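Local coordinates for protein yojF (Bacillus subtilis, PDB 1NJH) that is of unknown function, belongs to the DUF1806 family and folds as an antiparallel sheet that continues into a second copy of the protein, at residues Arg94-Gly99 with Ser109-Glu114; Leu28-Gly33 with Val46-Arg51; Arg18-Pro23 with Val55-Ala60. All blocks are in the same frame, centred on the assembly; numbering follows the deposited sequence.

How the contacts relate
All three contacts reach one antiparallel sheet; in contact 3 a loop after helix 9-18 meets strand 45-63. The chain makes contact 2 between the two halves of contact 3, and contact 1 comes last. Contact 1 is central, its centre about 4 Å from that of the chain. Contacts 2 and 3 share strand 45-63 but lie about 23 Å apart, centre to centre, on opposite sides of the chain's centre. Strands 24-32 and 106-113 are neighbours, and Ser-109 N probably bonds Glu-29 O between contacts 1 and 2. Contact 3 reaches contact 1 through Tyr-19, which packs on Ile-112. At contact 2 the sheet runs on into the second subunit, whereas contact 1 lies inside the chain.

Contact 1: Arg94-Gly99 with Ser109-Glu114; sequences RLLMAG and SLQISE
Met-97, a selenomethionine, packs beside Leu-110, both side chains pointing the same way. Its CB lies 3.4 Å from Leu-110 O. CG is farther from that oxygen, and SE carries the chain on to the methyl. The bend at chi3 (-76°) turns CE back toward the partner strand. There CE returns to within 3.6 Å of Leu-110 O and touches Leu-110 CD2 as closely. Its contact with Ile-112 CD1 is looser, at 4.2 Å. Leu-95, Met-97 and Ile-112 of this face meet helix 9-18, while Leu-110 packs on strand 24-32.

On the other face, Leu-96 CD2 lies against the amide of Gln-111, 3.8 Å from Gln-111 CD. A water bridges Met-97 O, Ser-109 OG and Gln-111 NE2. At the strand end, Arg-94 CD approaches Ser-113 OG at 3.1 Å. A second water accepts from Arg-94 NH1 and donates to Ser-113 OG. Arg-94 NE pairs with Asp-90, and Ser-113 OG also bonds Lys-115 O.

Leu-95 and Ile-112 exchange two backbone bonds, as do Met-97 and Leu-110. This pattern is that of an antiparallel beta hairpin, strands 95-101 and 106-113.

Contact 2: Leu28-Gly33 with Val46-Arg51; sequences LETTTG and VVAYIR
A classic beta bulge interrupts this antiparallel pair of strands, where Val-47 and Ala-48 both face Thr-30. Thr-30 O accepts from Val-47 N at 2.8 Å. It also takes a weak bond from Ala-48 N at 3.4 Å. Thr-30 OG1 sits between its own backbone N and carbonyl carbon (chi1 54°), which brings it 3.3 Å from Ala-48 N in another weak bond. Thr-30 N donates in turn to Ala-48 O. Beyond the bulge the register is regular, and Leu-28 and Ile-50 exchange two backbone bonds. Their side chains meet as Leu-28 CB against Ile-50 CG2, at 3.6 Å.

On the face that carries Glu-29 and Tyr-49, the extended glutamate slants across to the edge of the Tyr-49 ring. Its CD lies 3.5 Å from Tyr-49 CD1. The carboxylate stands nearly upright to the ring, their planes 85° apart. Glu-29 OE2 lies in the ring plane and also touches Val-46 CG2 at 3.3 Å. Nearer the strand end, Thr-32 and Val-47 cross at about a right angle, with Thr-32 CG2 packed tightly against Val-47 CG2 at 3.5 Å.

Thr-30 OG1 also makes a weak hydrogen bond to Thr-30 OG1 of the second subunit. Tyr-49 to Arg-51 pair with a strand of that subunit, so the sheet runs on across the interface. The chemistry is therefore divided: backbone bonds gather on Thr-30 at the dimer interface, while a carboxylate meets the ring edge, where the slightly positive C-H groups probably suit its charge.

Contact 3: Arg18-Pro23 with Val55-Ala60; sequences RYADRP and VTYHQA
Tyr-57 sets its phenol against Tyr-19 and Ala-20, in the turn after helix 9-18. Packing comes first. Tyr-57 CE1 lies 3.7 Å from Ala-20 CB, and Tyr-57 OH is 3.2 Å from Tyr-19 CB, near the plane of the Tyr-19 ring. With CG between the backbone N and the carbonyl carbon (chi1 60°), the Tyr-57 ring leans toward the turn, and its OH bonds Leu-16 O. A leucine in place of Tyr-57 would probably leave Leu-16 O without its hydroxyl partner and open a gap beside Ala-20.

Polar atoms also touch carbon. The Thr-56 side chain lies beside Pro-23, its OG1 3.6 Å from Pro-23 CG. Asp-21 OD1 comes within 3.5 Å of His-58 CB.

One direct hydrogen bond joins the two segments: Asp-21 N donates to Tyr-57 O at 2.8 Å. One water bridges them with three bonds. It donates to Tyr-19 O and Arg-22 O and accepts from Tyr-57 N, and it sits over one face of the Tyr-57 ring. Within the turn, Arg-22 NH1 donates to Arg-18 O. Tyr-57 O is met by Asp-21 N of the type II turn from Tyr-19 to Arg-22, and Tyr-57 N by the water, so both backbone polar groups are satisfied.

Contact 1: Arg94-Gly99 with Ser109-Glu114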
loop_
_atom_site.group_PDB
_atom_site.type_symbol
_atom_site.label_atom_id
_atom_site.label_comp_id
_atom_site.label_asym_id
_atom_site.label_seq_id
_atom_site.Cartn_x
_atom_site.Cartn_y
_atom_site.Cartn_z
ATOM N N ARG A 94 14.041 11.012 8.119
ATOM C CA ARG A 94 12.953 10.258 7.509
ATOM C C ARG A 94 11.874 10.082 8.560
ATOM O O ARG A 94 12.159 9.688 9.697
ATOM C CB ARG A 94 13.451 8.893 7.012
ATOM C CG ARG A 94 14.531 8.994 5.957
ATOM C CD ARG A 94 14.980 7.621 5.485
ATOM N NE ARG A 94 15.443 6.774 6.582
ATOM C CZ ARG A 94 15.985 5.573 6.410
ATOM N NH1 ARG A 94 16.133 5.084 5.185
ATOM N NH2 ARG A 94 16.365 4.855 7.461
ATOM N N LEU A 95 10.632 10.400 8.191
ATOM C CA LEU A 95 9.520 10.254 9.111
ATOM C C LEU A 95 9.070 8.796 9.076
ATOM O O LEU A 95 8.600 8.289 8.048
ATOM C CB LEU A 95 8.354 11.187 8.722
ATOM C CG LEU A 95 7.023 11.027 9.476
ATOM C CD1 LEU A 95 7.212 11.368 10.957
ATOM C CD2 LEU A 95 5.968 11.963 8.866
ATOM N N LEU A 96 9.244 8.133 10.211
ATOM C CA LEU A 96 8.881 6.731 10.379
ATOM C C LEU A 96 7.692 6.591 11.312
ATOM O O LEU A 96 7.734 7.044 12.457
ATOM C CB LEU A 96 10.058 5.950 10.972
ATOM C CG LEU A 96 11.418 6.219 10.337
ATOM C CD1 LEU A 96 12.446 5.341 11.006
ATOM C CD2 LEU A 96 11.365 5.972 8.846
HETATM N N MSE A 97 6.621 5.965 10.839
HETATM C CA MSE A 97 5.456 5.787 11.691
HETATM C C MSE A 97 5.023 4.329 11.677
HETATM O O MSE A 97 5.224 3.611 10.693
HETATM C CB MSE A 97 4.313 6.681 11.205
HETATM C CG MSE A 97 4.641 8.145 11.291
HETATM SE SE MSE A 97 3.344 9.183 10.318
HETATM C CE MSE A 97 3.967 8.789 8.513
ATOM N N ALA A 98 4.422 3.884 12.773
ATOM C CA ALA A 98 3.990 2.496 12.847
ATOM C C ALA A 98 2.943 2.261 13.912
ATOM O O ALA A 98 2.723 3.099 14.792
ATOM C CB ALA A 98 5.202 1.596 13.107
ATOM N N GLY A 99 2.295 1.107 13.820
ATOM C CA GLY A 99 1.289 0.729 14.786
ATOM C C GLY A 99 1.265 -0.780 14.884
ATOM O O GLY A 99 1.594 -1.468 13.926
ATOM N N SER A 109 2.993 0.072 8.921
ATOM C CA SER A 109 4.138 0.956 8.852
ATOM C C SER A 109 3.979 1.908 7.680
ATOM O O SER A 109 3.618 1.480 6.585
ATOM C CB SER A 109 5.422 0.125 8.681
ATOM O OG SER A 109 6.535 0.947 8.381
ATOM N N LEU A 110 4.200 3.201 7.933
ATOM C CA LEU A 110 4.157 4.228 6.885
ATOM C C LEU A 110 5.408 5.053 7.126
ATOM O O LEU A 110 5.606 5.592 8.225
ATOM C CB LEU A 110 2.906 5.120 6.976
ATOM C CG LEU A 110 2.892 6.279 5.954
ATOM C CD1 LEU A 110 2.886 5.758 4.514
ATOM C CD2 LEU A 110 1.658 7.178 6.208
ATOM N N GLN A 111 6.273 5.118 6.117
ATOM C CA GLN A 111 7.528 5.855 6.213
ATOM C C GLN A 111 7.687 6.772 4.991
ATOM O O GLN A 111 7.354 6.385 3.870
ATOM C CB GLN A 111 8.700 4.868 6.277
ATOM C CG GLN A 111 8.527 3.711 7.270
ATOM C CD GLN A 111 9.801 2.882 7.384
ATOM O OE1 GLN A 111 10.561 2.779 6.428
ATOM N NE2 GLN A 111 10.031 2.292 8.547
ATOM N N ILE A 112 8.220 7.972 5.218
ATOM C CA ILE A 112 8.408 8.976 4.175
ATOM C C ILE A 112 9.854 9.463 4.203
ATOM O O ILE A 112 10.364 9.796 5.269
ATOM C CB ILE A 112 7.453 10.182 4.427
ATOM C CG1 ILE A 112 6.013 9.668 4.546
ATOM C CG2 ILE A 112 7.603 11.215 3.319
ATOM C CD1 ILE A 112 4.969 10.704 4.927
ATOM N N SER A 113 10.480 9.529 3.031
ATOM C CA SER A 113 11.874 9.958 2.909
ATOM C C SER A 113 12.123 10.706 1.607
ATOM O O SER A 113 11.450 10.470 0.607
ATOM C CB SER A 113 12.790 8.731 2.972
ATOM O OG SER A 113 14.166 9.092 2.872
ATOM N N GLU A 114 13.098 11.611 1.618
ATOM C CA GLU A 114 13.443 12.357 0.424
ATOM C C GLU A 114 14.293 11.470 -0.491
ATOM O O GLU A 114 14.441 11.742 -1.680
ATOM C CB GLU A 114 14.217 13.620 0.801
ATOM C CG GLU A 114 13.500 14.481 1.825
ATOM C CD GLU A 114 14.321 15.678 2.265
ATOM O OE1 GLU A 114 14.562 16.573 1.429
ATOM O OE2 GLU A 114 14.726 15.720 3.448
HETATM O O HOH W 1 15.958 6.910 2.716
HETATM O O HOH W 2 7.721 2.334 10.513
#

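Contact 2: Leu28-Gly33 with Val46-Arg51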
loop_
_atom_site.group_PDB
_atom_site.type_symbol
_atom_site.label_atom_id
_atom_site.label_comp_id
_atom_site.label_asym_id
_atom_site.label_seq_id
_atom_site.Cartn_x
_atom_site.Cartn_y
_atom_site.Cartn_z
ATOM N N LEU A 28 4.950 1.669 2.608
ATOM C CA LEU A 28 3.662 1.426 3.260
ATOM C C LEU A 28 3.503 -0.072 3.285
ATOM O O LEU A 28 3.483 -0.716 2.237
ATOM C CB LEU A 28 2.521 2.058 2.469
ATOM C CG LEU A 28 1.120 1.804 3.041
ATOM C CD1 LEU A 28 0.997 2.402 4.439
ATOM C CD2 LEU A 28 0.081 2.390 2.094
ATOM N N GLU A 29 3.381 -0.623 4.482
ATOM C CA GLU A 29 3.308 -2.068 4.635
ATOM C C GLU A 29 2.370 -2.490 5.766
ATOM O O GLU A 29 2.262 -1.804 6.789
ATOM C CB GLU A 29 4.741 -2.577 4.901
ATOM C CG GLU A 29 4.869 -4.034 5.363
ATOM C CD GLU A 29 6.327 -4.469 5.573
ATOM O OE1 GLU A 29 7.200 -3.606 5.817
ATOM O OE2 GLU A 29 6.605 -5.693 5.509
ATOM N N THR A 30 1.693 -3.615 5.562
ATOM C CA THR A 30 0.792 -4.180 6.568
ATOM C C THR A 30 1.177 -5.646 6.725
ATOM O O THR A 30 1.404 -6.348 5.744
ATOM C CB THR A 30 -0.719 -4.082 6.167
ATOM O OG1 THR A 30 -0.937 -4.662 4.877
ATOM C CG2 THR A 30 -1.156 -2.643 6.132
ATOM N N THR A 31 1.249 -6.097 7.969
ATOM C CA THR A 31 1.630 -7.476 8.264
ATOM C C THR A 31 0.644 -8.085 9.256
ATOM O O THR A 31 -0.092 -7.363 9.924
ATOM C CB THR A 31 3.029 -7.524 8.885
ATOM O OG1 THR A 31 3.059 -6.668 10.033
ATOM C CG2 THR A 31 4.077 -7.054 7.886
ATOM N N THR A 32 0.638 -9.413 9.350
ATOM C CA THR A 32 -0.257 -10.110 10.273
ATOM C C THR A 32 0.394 -11.369 10.833
ATOM O O THR A 32 1.510 -11.726 10.455
ATOM C CB THR A 32 -1.572 -10.532 9.589
ATOM O OG1 THR A 32 -1.294 -11.502 8.572
ATOM C CG2 THR A 32 -2.252 -9.328 8.967
ATOM N N GLY A 33 -0.317 -12.043 11.732
ATOM C CA GLY A 33 0.202 -13.261 12.328
ATOM C C GLY A 33 -0.653 -14.470 12.001
ATOM O O GLY A 33 -1.405 -14.472 11.025
ATOM N N VAL A 46 3.895 -10.773 5.661
ATOM C CA VAL A 46 3.553 -9.539 4.964
ATOM C C VAL A 46 2.242 -9.734 4.205
ATOM O O VAL A 46 2.018 -10.787 3.606
ATOM C CB VAL A 46 4.668 -9.143 3.968
ATOM C CG1 VAL A 46 4.231 -7.944 3.139
ATOM C CG2 VAL A 46 5.950 -8.810 4.728
ATOM N N VAL A 47 1.375 -8.728 4.244
ATOM C CA VAL A 47 0.092 -8.795 3.550
ATOM C C VAL A 47 0.121 -7.891 2.311
ATOM O O VAL A 47 -0.080 -8.355 1.189
ATOM C CB VAL A 47 -1.071 -8.355 4.490
ATOM C CG1 VAL A 47 -2.392 -8.247 3.718
ATOM C CG2 VAL A 47 -1.211 -9.360 5.629
ATOM N N ALA A 48 0.363 -6.604 2.524
ATOM C CA ALA A 48 0.426 -5.637 1.428
ATOM C C ALA A 48 1.696 -4.846 1.626
ATOM O O ALA A 48 2.056 -4.498 2.752
ATOM C CB ALA A 48 -0.779 -4.701 1.448
ATOM N N TYR A 49 2.339 -4.495 0.523
ATOM C CA TYR A 49 3.609 -3.831 0.624
ATOM C C TYR A 49 3.900 -2.953 -0.586
ATOM O O TYR A 49 3.794 -3.408 -1.726
ATOM C CB TYR A 49 4.632 -4.978 0.741
ATOM C CG TYR A 49 6.097 -4.661 0.850
ATOM C CD1 TYR A 49 6.752 -4.779 2.077
ATOM C CD2 TYR A 49 6.861 -4.375 -0.285
ATOM C CE1 TYR A 49 8.140 -4.630 2.180
ATOM C CE2 TYR A 49 8.254 -4.228 -0.197
ATOM C CZ TYR A 49 8.882 -4.359 1.041
ATOM O OH TYR A 49 10.250 -4.236 1.154
ATOM N N ILE A 50 4.203 -1.680 -0.352
ATOM C CA ILE A 50 4.654 -0.836 -1.454
ATOM C C ILE A 50 5.912 -0.169 -0.895
ATOM O O ILE A 50 5.888 0.460 0.159
ATOM C CB ILE A 50 3.599 0.181 -1.980
ATOM C CG1 ILE A 50 4.162 0.840 -3.253
ATOM C CG2 ILE A 50 3.241 1.202 -0.920
ATOM C CD1 ILE A 50 3.156 1.570 -4.125
ATOM N N ARG A 51 7.011 -0.340 -1.620
ATOM C CA ARG A 51 8.282 0.212 -1.209
ATOM C C ARG A 51 8.834 1.141 -2.273
ATOM O O ARG A 51 8.833 0.826 -3.463
ATOM C CB ARG A 51 9.274 -0.920 -0.941
ATOM C CG ARG A 51 10.600 -0.454 -0.372
ATOM C CD ARG A 51 11.420 -1.654 0.076
ATOM N NE ARG A 51 12.623 -1.281 0.817
ATOM C CZ ARG A 51 12.634 -0.756 2.037
ATOM N NH1 ARG A 51 11.502 -0.523 2.683
ATOM N NH2 ARG A 51 13.789 -0.477 2.622
#

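Contact 3: Arg18-Pro23 with Val55-Ala60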
loop_
_atom_site.group_PDB
_atom_site.type_symbol
_atom_site.label_atom_id
_atom_site.label_comp_id
_atom_site.label_asym_id
_atom_site.label_seq_id
_atom_site.Cartn_x
_atom_site.Cartn_y
_atom_site.Cartn_z
ATOM N N ARG A 18 6.231 19.172 6.127
ATOM C CA ARG A 18 7.619 19.376 5.743
ATOM C C ARG A 18 7.918 18.739 4.384
ATOM O O ARG A 18 8.600 19.330 3.548
ATOM C CB ARG A 18 8.528 18.761 6.808
ATOM C CG ARG A 18 10.017 18.962 6.594
ATOM C CD ARG A 18 10.800 18.023 7.503
ATOM N NE ARG A 18 10.301 18.059 8.877
ATOM C CZ ARG A 18 10.631 17.180 9.818
ATOM N NH1 ARG A 18 11.465 16.187 9.539
ATOM N NH2 ARG A 18 10.121 17.290 11.037
ATOM N N TYR A 19 7.388 17.537 4.167
ATOM C CA TYR A 19 7.621 16.793 2.928
ATOM C C TYR A 19 6.601 17.061 1.828
ATOM O O TYR A 19 6.686 16.466 0.757
ATOM C CB TYR A 19 7.622 15.280 3.191
ATOM C CG TYR A 19 8.619 14.806 4.212
ATOM C CD1 TYR A 19 9.962 14.631 3.884
ATOM C CD2 TYR A 19 8.219 14.536 5.518
ATOM C CE1 TYR A 19 10.884 14.194 4.845
ATOM C CE2 TYR A 19 9.124 14.107 6.477
ATOM C CZ TYR A 19 10.453 13.940 6.136
ATOM O OH TYR A 19 11.341 13.540 7.109
ATOM N N ALA A 20 5.632 17.936 2.083
ATOM C CA ALA A 20 4.622 18.236 1.070
ATOM C C ALA A 20 5.177 19.077 -0.080
ATOM O O ALA A 20 6.085 19.884 0.113
ATOM C CB ALA A 20 3.439 18.961 1.713
ATOM N N ASP A 21 4.637 18.846 -1.274
ATOM C CA ASP A 21 4.968 19.576 -2.493
ATOM C C ASP A 21 6.270 19.291 -3.217
ATOM O O ASP A 21 6.649 20.016 -4.141
ATOM C CB ASP A 21 4.812 21.079 -2.236
ATOM C CG ASP A 21 3.405 21.430 -1.790
ATOM O OD1 ASP A 21 2.459 20.945 -2.438
ATOM O OD2 ASP A 21 3.245 22.175 -0.799
ATOM N N ARG A 22 6.957 18.240 -2.804
ATOM C CA ARG A 22 8.180 17.842 -3.482
ATOM C C ARG A 22 8.178 16.322 -3.516
ATOM O O ARG A 22 7.568 15.675 -2.660
ATOM C CB ARG A 22 9.421 18.369 -2.761
ATOM C CG ARG A 22 9.704 17.776 -1.395
ATOM C CD ARG A 22 11.170 18.010 -1.051
ATOM N NE ARG A 22 11.491 17.667 0.326
ATOM C CZ ARG A 22 10.975 18.288 1.381
ATOM N NH1 ARG A 22 10.114 19.281 1.202
ATOM N NH2 ARG A 22 11.317 17.917 2.609
ATOM N N PRO A 23 8.847 15.730 -4.514
ATOM C CA PRO A 23 8.908 14.272 -4.651
ATOM C C PRO A 23 9.524 13.588 -3.442
ATOM O O PRO A 23 10.592 13.982 -2.981
ATOM C CB PRO A 23 9.763 14.082 -5.904
ATOM C CG PRO A 23 9.480 15.327 -6.703
ATOM C CD PRO A 23 9.528 16.391 -5.640
ATOM N N VAL A 55 6.127 9.734 -4.953
ATOM C CA VAL A 55 4.933 10.564 -5.046
ATOM C C VAL A 55 5.211 11.979 -4.560
ATOM O O VAL A 55 6.211 12.248 -3.884
ATOM C CB VAL A 55 3.775 10.012 -4.157
ATOM C CG1 VAL A 55 3.544 8.532 -4.433
ATOM C CG2 VAL A 55 4.100 10.234 -2.689
ATOM N N THR A 56 4.295 12.875 -4.900
ATOM C CA THR A 56 4.353 14.257 -4.467
ATOM C C THR A 56 2.961 14.516 -3.903
ATOM O O THR A 56 1.984 14.404 -4.634
ATOM C CB THR A 56 4.594 15.214 -5.648
ATOM O OG1 THR A 56 5.900 14.982 -6.186
ATOM C CG2 THR A 56 4.491 16.656 -5.180
ATOM N N TYR A 57 2.854 14.795 -2.610
ATOM C CA TYR A 57 1.532 15.077 -2.045
ATOM C C TYR A 57 1.419 16.554 -1.705
ATOM O O TYR A 57 2.400 17.179 -1.284
ATOM C CB TYR A 57 1.261 14.191 -0.809
ATOM C CG TYR A 57 2.217 14.337 0.351
ATOM C CD1 TYR A 57 2.053 15.348 1.299
ATOM C CD2 TYR A 57 3.228 13.390 0.567
ATOM C CE1 TYR A 57 2.860 15.408 2.439
ATOM C CE2 TYR A 57 4.040 13.440 1.706
ATOM C CZ TYR A 57 3.846 14.446 2.632
ATOM O OH TYR A 57 4.609 14.494 3.768
ATOM N N HIS A 58 0.222 17.118 -1.885
ATOM C CA HIS A 58 0.019 18.546 -1.613
ATOM C C HIS A 58 -0.764 18.878 -0.346
ATOM O O HIS A 58 -0.735 20.017 0.131
ATOM C CB HIS A 58 -0.610 19.234 -2.834
ATOM C CG HIS A 58 -1.663 18.422 -3.526
ATOM N ND1 HIS A 58 -3.005 18.523 -3.224
ATOM C CD2 HIS A 58 -1.571 17.500 -4.515
ATOM C CE1 HIS A 58 -3.692 17.702 -3.998
ATOM N NE2 HIS A 58 -2.846 17.069 -4.790
ATOM N N GLN A 59 -1.475 17.897 0.189
ATOM C CA GLN A 59 -2.215 18.059 1.438
ATOM C C GLN A 59 -1.925 16.807 2.254
ATOM O O GLN A 59 -1.774 15.714 1.698
ATOM C CB GLN A 59 -3.716 18.209 1.189
ATOM C CG GLN A 59 -4.110 19.607 0.732
ATOM C CD GLN A 59 -3.846 20.672 1.790
ATOM O OE1 GLN A 59 -3.543 21.825 1.466
ATOM N NE2 GLN A 59 -3.974 20.295 3.059
ATOM N N ALA A 60 -1.818 16.976 3.569
ATOM C CA ALA A 60 -1.519 15.866 4.466
ATOM C C ALA A 60 -2.084 16.165 5.833
ATOM O O ALA A 60 -2.001 17.297 6.314
ATOM C CB ALA A 60 0.007 15.666 4.561
HETATM O O HOH W 3 5.369 15.164 -1.283
#